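Side-chain contacts in A putative transcriptional regulator (Rhodococcus sp., PDB 2HKU), which probably binds DNA as a TetR-family transcription regulator, with a predicted helix-turn-helix motif in its N-terminal part: residues A145-L150 and A159-E164; D84-A89 and E97-S102; Q44-A47 and H52-Q55; A24-A29 and Y58-K63. One frame throughout, in Å; residues are numbered along the deposited sequence.

Contact 1 (A145-L150 and A159-E164); sequences ALIRTL and AGIDVE. With EDO (1,2-ethanediol), chain D.
Ile147 projects from helix 125-152 onto the first turn of helix 161-181, and its two branches divide the work: CG2 meets Ile161, CD1 meets Glu164. The approach to that turn is shaped by Ala159, whose N donates to Glu164 OE2 over 3.0 Å, on the anti side of the carboxylate, a bond made possible by the bend of the Glu164 chain at chi2 (-85°), which folds the acid back toward the start of its own helix. Gly160 follows as N-cap. At Ile161, CG1 stands anti to the backbone N (chi1 -170°), which sends the extended branch across to Ile147; the two side chains run past each other in opposite senses, and Ile161 CG1 and Ile147 CG2 are only 3.4 Å apart, a tight fit. One turn on, Glu164 offers its aliphatic part, CB lying 3.9 Å from Ile147 CD1, while its carboxylate is occupied by a salt bridge to Arg158. An alanine in place of Ile147 would lose both branches and is likely to open a gap between Ile161 and the stem of Glu164. Ile147 also touches Leu157 in the connecting loop, and Glu164 packs against Ala199 of the second subunit, which places this helix corner beside the dimer interface.

Contact 2 (D84-A89 and E97-S102); sequences DDAATA and EKLVGS
Ala86 and Leu99 bring together the end of the long helix 63-87 and the following helix 92-104, two consecutive members of the all-helical TetR-family fold joined by a short turn. Their CA atoms come within 5.0 Å of each other, a spacing that the small side chain of Ala86 allows: its CB sits 3.7 Å from Leu99 CB. This is the tight half of the contact, and it is buried. Leu99 carries its CG anti to the backbone N (chi1 -163°), which takes the isobutyl group past Ala86 and on to Ala82 and to Phe168 of helix 161-181.

The other half is looser and faces solvent more. Here Lys98 lays its hydrocarbon chain across the last turn of helix 63-87: its CB rests 3.9 Å from Ala86 CA, and its CD comes to 3.6 Å from Asp85 O, a van der Waals approach to a carbonyl that already has a partner in Thr88. The chain stays extended as far as CE and bends at its last torsion, near the end of helix 63-87. Toward Ser102 the side chains of Asp85 and Ser102 do not meet directly, although Ser102 itself packs on Arg81 and Ala82 of helix 63-87. Asp85 keeps OD1 for a salt bridge to Arg81, and a single water joins the two side chains, donating to Asp85 OD2 at 2.8 Å and standing 2.6 Å from Ser102 OG. At the turn itself, Thr88 OG1 donates to Asp85 O over 3.1 Å, tilted 28° from the carbonyl plane.

Contact 3 (Q44-A47 and H52-Q55); sequences QICA and HPNQ
In the predicted helix-turn-helix motif, Cys46 of the first helix, 42-49, presses its sulfur against Pro53, the residue that starts the second helix, 53-60. Cys46 SG lies 3.6 Å from Pro53 CA and 4.2 Å from Pro53 CG, so the thiol meets the base of the ring and the adjoining backbone more closely than the outer edge of the ring. Its position follows from a first torsion of -70°, which sets SG anti to the carbonyl carbon and points it across the turn, where it also reaches the carbonyl carbon of His52 at 4.1 Å. The sulfur is buried, whereas Pro53 and His52 are exposed.

What fixes the backbone that Cys46 touches is a capping box at the start of helix 53-60. His52 is the N-cap: its ND1 accepts from Asn54 N at 2.9 Å, almost straight at 166° and with the donor close to the plane of the imidazole. An acceptor role for ND1 makes a proton on NE2 the likely arrangement of the neutral ring. In return, Gln55 OE1 takes the N-H of His52 over 3.0 Å on a lone pair in the plane of its amide. Pro53 suits the first turn because it has no N-H that would need a partner there, and its CD lies 3.5 Å above one face of the His52 ring. In TetR-family regulators the second helix of this motif usually enters the major groove of DNA. Behind the turn, Ile45 packs on Leu32 and Phe33 of helix 21-36, and Gln55 touches Thr21.

Contact 4 (A24-A29 and Y58-K63); sequences ALFTAA and YYYGSK
Leu25 and Tyr59 mark the nearest approach of the two backbones, with 9.0 Å between their CA atoms, a distance that large side chains have to bridge. Within the TetR-type DNA-binding region, they join helix 21-36 to the end of helix 53-60, the second helix of the predicted helix-turn-helix. Segment 24-29 is regular helix, while 58-63 leaves helix 53-60 at Gly61, whose positive phi (81°) turns the chain toward Ser62, the N-cap of helix 63-87. Tyr60 does most of the bridging. With CG anti to its carbonyl carbon (chi1 -56°), the ring is sent toward helix 21-36, and its two ortho-to-hydroxyl carbons each meet a neighbour: CE2 lies 4.2 Å from Leu25 CB and CE1 4.1 Å from Phe26 CD1. Phe26 and Tyr60 cross at about a right angle, and Tyr60 OH meets the edge of the Phe26 ring near its plane, 3.5 Å from CD1. Leu25 CD1 adds a longer contact to Tyr59 CD2, at 4.4 Å. Tyr60 OH is also hydrogen-bonded to Arg22 O. A phenylalanine at Tyr60 would probably keep much of the apolar packing but leave the Arg22 carbonyl without this partner. The contact is therefore largely apolar, with one polar point where a buried hydroxyl reaches the backbone of helix 21-36.

The four contacts fall into two groups on opposite sides of the chain's centre. Contacts 3 and 4 have centres 8 Å apart and share helix 53-60; contact 3 is nested in the loop that contact 4 closes, and Ile45 CG2 meets Leu25 CD2 at 3.9 Å. Contacts 1 and 2, centred 16 Å apart, touch through Leu146 CD1 and Leu99 CD1 (4.1 Å). An ethanediol, probably from the crystallisation liquor, is bound there: Leu146 N donates to it, Leu99 lies nearby, and Glu83, Ser141 and Trp169 also bond it. About 31 Å separates the centres of contacts 2 and 4, a span bridged by helix 63-87, consistent with the DNA-binding and regulatory parts of TetR-family proteins.

Contact 1 (A145-L150 and A159-E164)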
loop_
_atom_site.group_PDB
_atom_site.type_symbol
_atom_site.label_atom_id
_atom_site.label_comp_id
_atom_site.label_asym_id
_atom_site.label_seq_id
_atom_site.Cartn_x
_atom_site.Cartn_y
_atom_site.Cartn_z
ATOM N N ALA A 145 -19.916 4.287 7.085
ATOM C CA ALA A 145 -20.545 3.958 5.808
ATOM C C ALA A 145 -20.532 2.429 5.598
ATOM O O ALA A 145 -21.455 1.752 6.070
ATOM C CB ALA A 145 -19.866 4.696 4.727
ATOM N N LEU A 146 -19.448 1.851 5.020
ATOM C CA LEU A 146 -19.350 0.353 4.880
ATOM C C LEU A 146 -19.620 -0.530 6.081
ATOM O O LEU A 146 -20.488 -1.391 6.003
ATOM C CB LEU A 146 -17.983 -0.103 4.263
ATOM C CG LEU A 146 -17.824 -1.589 3.866
ATOM C CD1 LEU A 146 -18.719 -1.859 2.640
ATOM C CD2 LEU A 146 -16.344 -1.912 3.572
ATOM N N ILE A 147 -18.875 -0.400 7.174
ATOM C CA ILE A 147 -18.916 -1.341 8.290
ATOM C C ILE A 147 -20.322 -1.281 9.005
ATOM O O ILE A 147 -20.875 -2.293 9.380
ATOM C CB ILE A 147 -17.691 -1.173 9.313
ATOM C CG1 ILE A 147 -16.294 -1.256 8.615
ATOM C CG2 ILE A 147 -17.712 -2.198 10.466
ATOM C CD1 ILE A 147 -16.052 -2.593 7.837
ATOM N N ARG A 148 -20.886 -0.089 9.114
ATOM C CA ARG A 148 -22.254 0.096 9.608
ATOM C C ARG A 148 -23.305 -0.507 8.661
ATOM O O ARG A 148 -24.211 -1.172 9.153
ATOM C CB ARG A 148 -22.540 1.575 9.793
ATOM C CG ARG A 148 -23.825 1.900 10.605
ATOM C CD ARG A 148 -23.830 3.417 10.682
ATOM N NE ARG A 148 -24.898 4.010 11.471
ATOM C CZ ARG A 148 -25.178 5.313 11.471
ATOM N NH1 ARG A 148 -24.480 6.165 10.702
ATOM N NH2 ARG A 148 -26.177 5.752 12.222
ATOM N N THR A 149 -23.227 -0.205 7.356
ATOM C CA THR A 149 -24.074 -0.865 6.325
ATOM C C THR A 149 -24.105 -2.438 6.547
ATOM O O THR A 149 -25.178 -3.046 6.684
ATOM C CB THR A 149 -23.686 -0.439 4.904
ATOM O OG1 THR A 149 -23.925 0.957 4.744
ATOM C CG2 THR A 149 -24.553 -1.140 3.846
ATOM N N LEU A 150 -22.927 -3.044 6.725
ATOM C CA LEU A 150 -22.797 -4.446 7.061
ATOM C C LEU A 150 -23.363 -4.852 8.405
ATOM O O LEU A 150 -24.007 -5.894 8.519
ATOM C CB LEU A 150 -21.312 -4.895 7.014
ATOM C CG LEU A 150 -20.526 -4.824 5.702
ATOM C CD1 LEU A 150 -19.100 -5.510 5.912
ATOM C CD2 LEU A 150 -21.275 -5.446 4.543
ATOM N N ALA A 159 -13.491 -8.054 14.653
ATOM C CA ALA A 159 -12.732 -7.196 15.553
ATOM C C ALA A 159 -13.601 -5.955 15.760
ATOM O O ALA A 159 -14.659 -5.846 15.152
ATOM C CB ALA A 159 -11.420 -6.861 14.922
ATOM N N GLY A 160 -13.151 -5.010 16.568
ATOM C CA GLY A 160 -13.891 -3.778 16.884
ATOM C C GLY A 160 -14.001 -2.976 15.630
ATOM O O GLY A 160 -13.164 -3.121 14.751
ATOM N N ILE A 161 -15.053 -2.161 15.529
ATOM C CA ILE A 161 -15.420 -1.452 14.327
ATOM C C ILE A 161 -14.277 -0.545 13.750
ATOM O O ILE A 161 -14.139 -0.396 12.534
ATOM C CB ILE A 161 -16.716 -0.684 14.517
ATOM C CG1 ILE A 161 -17.208 -0.149 13.170
ATOM C CG2 ILE A 161 -16.542 0.508 15.317
ATOM C CD1 ILE A 161 -18.593 0.603 13.230
ATOM N N ASP A 162 -13.471 0.026 14.634
ATOM C CA ASP A 162 -12.339 0.824 14.202
ATOM C C ASP A 162 -11.375 -0.065 13.411
ATOM O O ASP A 162 -10.957 0.330 12.325
ATOM C CB ASP A 162 -11.659 1.543 15.393
ATOM C CG ASP A 162 -11.238 0.592 16.489
ATOM O OD1 ASP A 162 -12.037 -0.306 16.893
ATOM O OD2 ASP A 162 -10.084 0.711 16.952
ATOM N N VAL A 163 -11.021 -1.246 13.964
ATOM C CA VAL A 163 -10.061 -2.204 13.317
ATOM C C VAL A 163 -10.582 -2.720 11.975
ATOM O O VAL A 163 -9.840 -2.848 11.018
ATOM C CB VAL A 163 -9.667 -3.371 14.285
ATOM C CG1 VAL A 163 -8.949 -4.480 13.597
ATOM C CG2 VAL A 163 -8.839 -2.819 15.425
ATOM N N GLU A 164 -11.889 -2.918 11.875
ATOM C CA GLU A 164 -12.462 -3.416 10.653
ATOM C C GLU A 164 -12.353 -2.355 9.561
ATOM O O GLU A 164 -12.153 -2.671 8.380
ATOM C CB GLU A 164 -13.887 -3.860 10.885
ATOM C CG GLU A 164 -14.044 -5.027 11.837
ATOM C CD GLU A 164 -13.873 -6.366 11.121
ATOM O OE1 GLU A 164 -13.573 -6.365 9.896
ATOM O OE2 GLU A 164 -14.059 -7.425 11.764
HETATM C C1 EDO D . -15.779 2.577 3.259
HETATM O O1 EDO D . -17.031 3.276 3.523
HETATM C C2 EDO D . -14.953 3.637 2.571
HETATM O O2 EDO D . -14.497 4.486 3.656
#

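Contact 2 (D84-A89 and E97-S102)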
loop_
_atom_site.group_PDB
_atom_site.type_symbol
_atom_site.label_atom_id
_atom_site.label_comp_id
_atom_site.label_asym_id
_atom_site.label_seq_id
_atom_site.Cartn_x
_atom_site.Cartn_y
_atom_site.Cartn_z
ATOM N N ASP A 84 -20.940 7.162 -2.164
ATOM C CA ASP A 84 -22.100 7.810 -2.731
ATOM C C ASP A 84 -22.699 6.881 -3.740
ATOM O O ASP A 84 -23.898 6.613 -3.660
ATOM C CB ASP A 84 -21.703 9.139 -3.331
ATOM C CG ASP A 84 -21.790 10.250 -2.345
ATOM O OD1 ASP A 84 -22.396 10.045 -1.266
ATOM O OD2 ASP A 84 -21.306 11.347 -2.665
ATOM N N ASP A 85 -21.838 6.335 -4.609
ATOM C CA ASP A 85 -22.214 5.402 -5.685
ATOM C C ASP A 85 -22.704 4.117 -5.094
ATOM O O ASP A 85 -23.623 3.507 -5.658
ATOM C CB ASP A 85 -21.118 5.181 -6.815
ATOM C CG ASP A 85 -20.862 6.441 -7.696
ATOM O OD1 ASP A 85 -21.360 7.542 -7.341
ATOM O OD2 ASP A 85 -20.106 6.383 -8.741
ATOM N N ALA A 86 -22.186 3.710 -3.929
ATOM C CA ALA A 86 -22.706 2.554 -3.189
ATOM C C ALA A 86 -24.061 2.704 -2.561
ATOM O O ALA A 86 -24.766 1.702 -2.358
ATOM C CB ALA A 86 -21.732 2.142 -2.084
ATOM N N ALA A 87 -24.361 3.906 -2.067
ATOM C CA ALA A 87 -25.720 4.208 -1.491
ATOM C C ALA A 87 -26.870 4.057 -2.561
ATOM O O ALA A 87 -28.025 3.884 -2.193
ATOM C CB ALA A 87 -25.766 5.609 -0.825
ATOM N N THR A 88 -26.508 4.105 -3.825
ATOM C CA THR A 88 -27.447 3.957 -4.884
ATOM C C THR A 88 -27.590 2.603 -5.477
ATOM O O THR A 88 -27.890 2.519 -6.630
ATOM C CB THR A 88 -27.150 4.843 -6.049
ATOM O OG1 THR A 88 -26.324 4.164 -6.979
ATOM C CG2 THR A 88 -26.543 6.109 -5.634
ATOM N N ALA A 89 -27.498 1.554 -4.690
ATOM C CA ALA A 89 -28.700 0.857 -4.306
ATOM C C ALA A 89 -28.385 -0.237 -3.358
ATOM O O ALA A 89 -27.258 -0.727 -3.349
ATOM C CB ALA A 89 -29.336 0.288 -5.483
ATOM N N GLU A 97 -19.992 -4.094 -3.805
ATOM C CA GLU A 97 -19.353 -4.216 -5.139
ATOM C C GLU A 97 -19.121 -2.866 -5.750
ATOM O O GLU A 97 -18.114 -2.534 -6.413
ATOM C CB GLU A 97 -20.266 -5.054 -6.118
ATOM C CG GLU A 97 -20.105 -6.558 -6.093
ATOM C CD GLU A 97 -21.333 -7.347 -6.675
ATOM O OE1 GLU A 97 -21.686 -7.069 -7.847
ATOM O OE2 GLU A 97 -21.933 -8.225 -5.962
ATOM N N LYS A 98 -20.130 -2.045 -5.561
ATOM C CA LYS A 98 -20.103 -0.705 -6.025
ATOM C C LYS A 98 -19.015 0.093 -5.224
ATOM O O LYS A 98 -18.268 0.820 -5.773
ATOM C CB LYS A 98 -21.494 -0.111 -5.779
ATOM C CG LYS A 98 -22.458 -0.169 -7.015
ATOM C CD LYS A 98 -23.964 -0.019 -6.496
ATOM C CE LYS A 98 -24.967 -0.403 -7.646
ATOM N NZ LYS A 98 -24.621 0.380 -8.809
ATOM N N LEU A 99 -19.007 -0.028 -3.928
ATOM C CA LEU A 99 -18.058 0.774 -3.153
ATOM C C LEU A 99 -16.620 0.348 -3.547
ATOM O O LEU A 99 -15.861 1.150 -3.986
ATOM C CB LEU A 99 -18.371 0.659 -1.690
ATOM C CG LEU A 99 -17.767 1.734 -0.742
ATOM C CD1 LEU A 99 -18.544 1.704 0.580
ATOM C CD2 LEU A 99 -16.298 1.419 -0.478
ATOM N N VAL A 100 -16.336 -0.943 -3.515
ATOM C CA VAL A 100 -14.971 -1.503 -3.823
ATOM C C VAL A 100 -14.600 -1.306 -5.243
ATOM O O VAL A 100 -13.529 -0.800 -5.586
ATOM C CB VAL A 100 -14.936 -3.013 -3.391
ATOM C CG1 VAL A 100 -13.622 -3.654 -3.717
ATOM C CG2 VAL A 100 -15.217 -3.112 -1.940
ATOM N N GLY A 101 -15.535 -1.627 -6.153
ATOM C CA GLY A 101 -15.315 -1.295 -7.558
ATOM C C GLY A 101 -14.996 0.132 -7.855
ATOM O O GLY A 101 -14.230 0.399 -8.772
ATOM N N SER A 102 -15.575 1.083 -7.121
ATOM C CA SER A 102 -15.224 2.519 -7.330
ATOM C C SER A 102 -13.794 2.859 -6.907
ATOM O O SER A 102 -13.003 3.478 -7.655
ATOM C CB SER A 102 -16.159 3.446 -6.494
ATOM O OG SER A 102 -15.990 4.803 -6.906
HETATM O O HOH W 1 -17.477 5.433 -8.904
#

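Contact 3 (Q44-A47 and H52-Q55)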
loop_
_atom_site.group_PDB
_atom_site.type_symbol
_atom_site.label_atom_id
_atom_site.label_comp_id
_atom_site.label_asym_id
_atom_site.label_seq_id
_atom_site.Cartn_x
_atom_site.Cartn_y
_atom_site.Cartn_z
ATOM N N GLN A 44 4.333 24.168 -15.249
ATOM C CA GLN A 44 3.306 23.552 -16.049
ATOM C C GLN A 44 1.958 23.625 -15.373
ATOM O O GLN A 44 0.957 23.722 -16.050
ATOM C CB GLN A 44 3.647 22.109 -16.146
ATOM C CG GLN A 44 3.352 21.500 -17.431
ATOM C CD GLN A 44 3.839 20.088 -17.453
ATOM O OE1 GLN A 44 3.089 19.168 -17.185
ATOM N NE2 GLN A 44 5.107 19.906 -17.762
ATOM N N ILE A 45 1.937 23.490 -14.030
ATOM C CA ILE A 45 0.728 23.707 -13.227
ATOM C C ILE A 45 0.298 25.177 -13.324
ATOM O O ILE A 45 -0.863 25.459 -13.510
ATOM C CB ILE A 45 0.888 23.222 -11.727
ATOM C CG1 ILE A 45 0.865 21.681 -11.671
ATOM C CG2 ILE A 45 -0.181 23.801 -10.834
ATOM C CD1 ILE A 45 1.534 21.049 -10.385
ATOM N N CYS A 46 1.257 26.080 -13.183
ATOM C CA CYS A 46 1.027 27.511 -13.269
ATOM C C CYS A 46 0.561 27.909 -14.669
ATOM O O CYS A 46 -0.364 28.731 -14.798
ATOM C CB CYS A 46 2.286 28.275 -12.884
ATOM S SG CYS A 46 2.662 28.152 -11.129
ATOM N N ALA A 47 1.194 27.343 -15.707
ATOM C CA ALA A 47 0.770 27.588 -17.118
ATOM C C ALA A 47 -0.686 27.116 -17.304
ATOM O O ALA A 47 -1.537 27.888 -17.790
ATOM C CB ALA A 47 1.742 26.924 -18.152
ATOM N N HIS A 52 0.790 32.830 -11.743
ATOM C CA HIS A 52 2.189 33.147 -11.659
ATOM C C HIS A 52 2.796 32.171 -10.646
ATOM O O HIS A 52 2.180 31.888 -9.614
ATOM C CB HIS A 52 2.355 34.598 -11.227
ATOM C CG HIS A 52 3.769 35.075 -11.263
ATOM N ND1 HIS A 52 4.691 34.738 -10.298
ATOM C CD2 HIS A 52 4.426 35.846 -12.157
ATOM C CE1 HIS A 52 5.860 35.278 -10.597
ATOM N NE2 HIS A 52 5.724 35.966 -11.714
ATOM N N PRO A 53 4.004 31.631 -10.925
ATOM C CA PRO A 53 4.683 30.807 -9.897
ATOM C C PRO A 53 4.659 31.376 -8.484
ATOM O O PRO A 53 4.609 30.624 -7.543
ATOM C CB PRO A 53 6.099 30.668 -10.451
ATOM C CG PRO A 53 5.875 30.658 -11.965
ATOM C CD PRO A 53 4.761 31.665 -12.194
ATOM N N ASN A 54 4.609 32.685 -8.322
ATOM C CA ASN A 54 4.469 33.279 -6.973
ATOM C C ASN A 54 3.236 32.880 -6.163
ATOM O O ASN A 54 3.256 32.921 -4.930
ATOM C CB ASN A 54 4.423 34.804 -7.068
ATOM C CG ASN A 54 5.763 35.392 -7.361
ATOM O OD1 ASN A 54 6.797 34.856 -6.924
ATOM N ND2 ASN A 54 5.771 36.493 -8.107
ATOM N N GLN A 55 2.146 32.590 -6.867
ATOM C CA GLN A 55 0.890 32.262 -6.225
ATOM C C GLN A 55 1.010 30.881 -5.555
ATOM O O GLN A 55 0.392 30.638 -4.518
ATOM C CB GLN A 55 -0.278 32.401 -7.249
ATOM C CG GLN A 55 -0.182 33.796 -7.926
ATOM C CD GLN A 55 -1.370 34.170 -8.780
ATOM O OE1 GLN A 55 -1.392 33.917 -10.002
ATOM N NE2 GLN A 55 -2.359 34.825 -8.160
#

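Contact 4 (A24-A29 and Y58-K63)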
loop_
_atom_site.group_PDB
_atom_site.type_symbol
_atom_site.label_atom_id
_atom_site.label_comp_id
_atom_site.label_asym_id
_atom_site.label_seq_id
_atom_site.Cartn_x
_atom_site.Cartn_y
_atom_site.Cartn_z
ATOM N N ALA A 24 -7.862 27.693 -9.073
ATOM C CA ALA A 24 -7.297 27.415 -10.396
ATOM C C ALA A 24 -6.055 26.504 -10.265
ATOM O O ALA A 24 -5.894 25.543 -10.997
ATOM C CB ALA A 24 -6.952 28.734 -11.174
ATOM N N LEU A 25 -5.199 26.844 -9.326
ATOM C CA LEU A 25 -3.977 26.061 -9.015
ATOM C C LEU A 25 -4.300 24.618 -8.580
ATOM O O LEU A 25 -3.765 23.610 -9.121
ATOM C CB LEU A 25 -3.171 26.801 -7.945
ATOM C CG LEU A 25 -2.272 27.903 -8.493
ATOM C CD1 LEU A 25 -1.654 28.653 -7.324
ATOM C CD2 LEU A 25 -1.150 27.313 -9.364
ATOM N N PHE A 26 -5.275 24.542 -7.680
ATOM C CA PHE A 26 -5.683 23.280 -7.116
ATOM C C PHE A 26 -6.179 22.342 -8.167
ATOM O O PHE A 26 -5.763 21.189 -8.227
ATOM C CB PHE A 26 -6.665 23.470 -5.964
ATOM C CG PHE A 26 -6.647 22.303 -4.967
ATOM C CD1 PHE A 26 -5.725 22.281 -3.929
ATOM C CD2 PHE A 26 -7.548 21.239 -5.076
ATOM C CE1 PHE A 26 -5.711 21.234 -3.019
ATOM C CE2 PHE A 26 -7.524 20.190 -4.144
ATOM C CZ PHE A 26 -6.640 20.203 -3.137
ATOM N N THR A 27 -7.056 22.835 -9.048
ATOM C CA THR A 27 -7.573 22.043 -10.154
ATOM C C THR A 27 -6.492 21.595 -11.134
ATOM O O THR A 27 -6.498 20.471 -11.542
ATOM C CB THR A 27 -8.723 22.846 -10.903
ATOM O OG1 THR A 27 -9.802 23.020 -9.963
ATOM C CG2 THR A 27 -9.246 22.112 -12.125
ATOM N N ALA A 28 -5.598 22.498 -11.548
ATOM C CA ALA A 28 -4.622 22.160 -12.546
ATOM C C ALA A 28 -3.720 21.108 -11.889
ATOM O O ALA A 28 -3.445 20.071 -12.465
ATOM C CB ALA A 28 -3.828 23.368 -12.892
ATOM N N ALA A 29 -3.305 21.412 -10.659
ATOM C CA ALA A 29 -2.443 20.484 -9.864
ATOM C C ALA A 29 -3.074 19.148 -9.767
ATOM O O ALA A 29 -2.411 18.132 -10.014
ATOM C CB ALA A 29 -2.185 21.027 -8.490
ATOM N N TYR A 58 2.647 31.625 -2.258
ATOM C CA TYR A 58 1.604 32.350 -1.534
ATOM C C TYR A 58 0.524 31.455 -0.938
ATOM O O TYR A 58 0.254 31.499 0.270
ATOM C CB TYR A 58 0.915 33.329 -2.487
ATOM C CG TYR A 58 0.078 34.405 -1.817
ATOM C CD1 TYR A 58 0.590 35.181 -0.752
ATOM C CD2 TYR A 58 -1.207 34.687 -2.278
ATOM C CE1 TYR A 58 -0.179 36.198 -0.155
ATOM C CE2 TYR A 58 -1.977 35.695 -1.703
ATOM C CZ TYR A 58 -1.464 36.447 -0.650
ATOM O OH TYR A 58 -2.257 37.439 -0.091
ATOM N N TYR A 59 -0.121 30.673 -1.795
ATOM C CA TYR A 59 -1.207 29.807 -1.365
ATOM C C TYR A 59 -0.790 28.498 -0.699
ATOM O O TYR A 59 -1.599 27.922 0.040
ATOM C CB TYR A 59 -2.194 29.578 -2.500
ATOM C CG TYR A 59 -2.918 30.816 -2.836
ATOM C CD1 TYR A 59 -3.749 31.451 -1.876
ATOM C CD2 TYR A 59 -2.780 31.409 -4.087
ATOM C CE1 TYR A 59 -4.437 32.646 -2.171
ATOM C CE2 TYR A 59 -3.460 32.604 -4.397
ATOM C CZ TYR A 59 -4.289 33.199 -3.434
ATOM O OH TYR A 59 -4.944 34.359 -3.753
ATOM N N TYR A 60 0.451 28.038 -0.913
ATOM C CA TYR A 60 0.821 26.697 -0.442
ATOM C C TYR A 60 2.170 26.596 0.221
ATOM O O TYR A 60 2.491 25.607 0.841
ATOM C CB TYR A 60 0.677 25.672 -1.571
ATOM C CG TYR A 60 -0.702 25.638 -2.171
ATOM C CD1 TYR A 60 -1.742 24.904 -1.576
ATOM C CD2 TYR A 60 -0.988 26.345 -3.339
ATOM C CE1 TYR A 60 -3.040 24.891 -2.168
ATOM C CE2 TYR A 60 -2.254 26.334 -3.920
ATOM C CZ TYR A 60 -3.284 25.604 -3.321
ATOM O OH TYR A 60 -4.541 25.618 -3.886
ATOM N N GLY A 61 3.000 27.617 0.099
ATOM C CA GLY A 61 4.269 27.581 0.817
ATOM C C GLY A 61 5.318 26.752 0.116
ATOM O O GLY A 61 6.497 26.928 0.394
ATOM N N SER A 62 4.912 25.849 -0.793
ATOM C CA SER A 62 5.840 24.952 -1.458
ATOM C C SER A 62 5.096 23.980 -2.380
ATOM O O SER A 62 3.889 23.724 -2.189
ATOM C CB SER A 62 6.672 24.149 -0.435
ATOM O OG SER A 62 5.915 23.078 0.129
ATOM N N LYS A 63 5.844 23.410 -3.329
ATOM C CA LYS A 63 5.308 22.400 -4.227
ATOM C C LYS A 63 4.811 21.165 -3.433
ATOM O O LYS A 63 3.780 20.611 -3.760
ATOM C CB LYS A 63 6.362 21.987 -5.264
ATOM C CG LYS A 63 5.781 21.310 -6.479
ATOM C CD LYS A 63 6.889 20.740 -7.336
ATOM C CE LYS A 63 6.369 19.571 -8.195
ATOM N NZ LYS A 63 7.399 19.077 -9.163
#